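Local coordinates for protein Non-reducing end beta-L-arabinofuranosidase (Bacteroides thetaiotaomicron, PDB 5MQO) that probably hydrolyses glycosidic bonds in plant pectin, acting as a family GH127 aceric acidase, at residues F532-E537 with N558-V563. Numbering follows the deposited sequence.
Sequences FFRIPE and NTYAEV
The Phe532 ring and the Glu562 side chain run alongside each other. Phe532 CE2 is 3.5 Å from Glu562 CG, and ring and carboxylate planes are 15° apart. Glu562 CG is anti to its own N (chi1 -174°), and the extended chain beyond it follows the ring. Glu562 OE2 is hydrogen-bonded to Ser530 OG. Phe532 CB also meets Tyr560 CD1, and its ring stacks with Tyr482. Cutting the ring back to an alanine here is likely to leave the Glu562 methylenes without their apolar neighbour and to lose the Tyr482 stack. Phe533 and Ala561 form an antiparallel hydrogen-bonded pair: Phe533 N to Ala561 O and Ala561 N to Phe533 O are both 2.8 Å. Arg534 CB packs 3.8 Å from Tyr560 CE1, while its guanidinium forms salt bridges with Glu406 and Glu409. Ile535 N bonds Thr559 O at 3.0 Å, and Ile535 CD1 touches Ala561 CB on the other face of the sheet. Asn558 N reaches Ile535 O at 2.7 Å, a more bent bond (136° at the hydrogen). Past Pro536, the methylenes of Glu537 lie against the Asn558 amide. Within this chain, strand 559-565 edges a mixed sheet in the GH127 middle domain; 529-535 separates it from 480-483. Helix 402-416 meets Arg534 and Asn558; strand 542-546 packs on Ala561 and Val563.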
# COMPACT_ATOMS: atom_id res chain seq x y z
N PHE A 532 -15.13 8.80 -14.56
CA PHE A 532 -13.98 9.64 -14.21
C PHE A 532 -12.73 8.83 -14.42
O PHE A 532 -12.68 7.66 -14.02
CB PHE A 532 -14.05 10.07 -12.77
CG PHE A 532 -15.27 10.86 -12.41
CD1 PHE A 532 -16.46 10.22 -12.12
CD2 PHE A 532 -15.21 12.24 -12.28
CE1 PHE A 532 -17.59 10.94 -11.75
CE2 PHE A 532 -16.32 12.97 -11.90
CZ PHE A 532 -17.53 12.31 -11.65
N PHE A 533 -11.71 9.45 -15.01
CA PHE A 533 -10.38 8.81 -15.19
C PHE A 533 -9.31 9.61 -14.50
O PHE A 533 -9.09 10.79 -14.81
CB PHE A 533 -10.03 8.68 -16.68
CG PHE A 533 -11.02 7.85 -17.43
CD1 PHE A 533 -12.24 8.41 -17.84
CD2 PHE A 533 -10.77 6.51 -17.66
CE1 PHE A 533 -13.17 7.64 -18.48
CE2 PHE A 533 -11.69 5.74 -18.31
CZ PHE A 533 -12.90 6.30 -18.72
N ARG A 534 -8.64 8.98 -13.55
CA ARG A 534 -7.55 9.67 -12.86
C ARG A 534 -6.45 9.97 -13.87
O ARG A 534 -6.11 9.12 -14.68
CB ARG A 534 -7.03 8.84 -11.68
CG ARG A 534 -5.95 9.52 -10.86
CD ARG A 534 -5.64 8.74 -9.61
NE ARG A 534 -4.91 7.55 -9.97
CZ ARG A 534 -3.60 7.49 -10.19
NH1 ARG A 534 -3.04 6.32 -10.52
NH2 ARG A 534 -2.84 8.59 -10.07
N ILE A 535 -5.96 11.20 -13.87
CA ILE A 535 -4.70 11.54 -14.54
C ILE A 535 -3.56 11.50 -13.51
O ILE A 535 -3.52 12.36 -12.63
CB ILE A 535 -4.75 12.95 -15.14
CG1 ILE A 535 -6.02 13.13 -16.00
CG2 ILE A 535 -3.46 13.20 -15.91
CD1 ILE A 535 -6.32 11.98 -16.93
N PRO A 536 -2.65 10.49 -13.61
CA PRO A 536 -1.48 10.42 -12.71
C PRO A 536 -0.63 11.68 -12.60
O PRO A 536 -0.49 12.42 -13.58
CB PRO A 536 -0.65 9.27 -13.29
CG PRO A 536 -1.67 8.36 -13.86
CD PRO A 536 -2.80 9.24 -14.37
N GLU A 537 -0.09 11.90 -11.40
CA GLU A 537 0.77 13.04 -11.08
C GLU A 537 1.97 13.00 -11.99
O GLU A 537 2.39 14.03 -12.49
CB GLU A 537 1.22 12.99 -9.61
CG GLU A 537 1.83 14.30 -9.12
CD GLU A 537 2.40 14.26 -7.71
OE1 GLU A 537 2.49 13.17 -7.10
OE2 GLU A 537 2.77 15.33 -7.19
N ASN A 558 -2.86 14.77 -11.57
CA ASN A 558 -3.36 14.59 -10.22
C ASN A 558 -4.78 15.09 -10.00
O ASN A 558 -5.07 15.67 -8.97
CB ASN A 558 -2.39 15.21 -9.20
CG ASN A 558 -1.82 14.20 -8.26
OD1 ASN A 558 -2.10 13.02 -8.35
ND2 ASN A 558 -1.00 14.66 -7.33
N THR A 559 -5.65 14.87 -10.97
CA THR A 559 -7.07 15.22 -10.86
C THR A 559 -7.87 14.26 -11.73
O THR A 559 -7.29 13.62 -12.60
CB THR A 559 -7.33 16.62 -11.41
OG1 THR A 559 -6.90 16.65 -12.78
CG2 THR A 559 -6.58 17.69 -10.60
N TYR A 560 -9.19 14.17 -11.53
CA TYR A 560 -10.04 13.31 -12.40
C TYR A 560 -10.52 14.00 -13.65
O TYR A 560 -11.09 15.11 -13.56
CB TYR A 560 -11.29 12.81 -11.67
CG TYR A 560 -10.99 11.84 -10.57
CD1 TYR A 560 -10.59 10.53 -10.86
CD2 TYR A 560 -11.10 12.22 -9.23
CE1 TYR A 560 -10.30 9.64 -9.85
CE2 TYR A 560 -10.81 11.33 -8.22
CZ TYR A 560 -10.42 10.04 -8.53
OH TYR A 560 -10.16 9.17 -7.52
N ALA A 561 -10.33 13.34 -14.81
CA ALA A 561 -11.00 13.75 -16.06
C ALA A 561 -12.40 13.13 -16.05
O ALA A 561 -12.53 11.91 -15.97
CB ALA A 561 -10.22 13.29 -17.27
N GLU A 562 -13.42 13.99 -16.09
CA GLU A 562 -14.82 13.56 -16.05
C GLU A 562 -15.34 13.40 -17.49
O GLU A 562 -14.97 14.17 -18.38
CB GLU A 562 -15.68 14.59 -15.31
CG GLU A 562 -17.12 14.17 -15.10
CD GLU A 562 -17.96 15.22 -14.39
OE1 GLU A 562 -17.48 16.35 -14.17
OE2 GLU A 562 -19.13 14.91 -14.07
N VAL A 563 -16.19 12.40 -17.71
CA VAL A 563 -16.86 12.21 -19.01
C VAL A 563 -18.34 11.96 -18.73
O VAL A 563 -18.72 10.83 -18.47
CB VAL A 563 -16.23 11.04 -19.82
CG1 VAL A 563 -16.86 10.93 -21.21
CG2 VAL A 563 -14.73 11.24 -19.99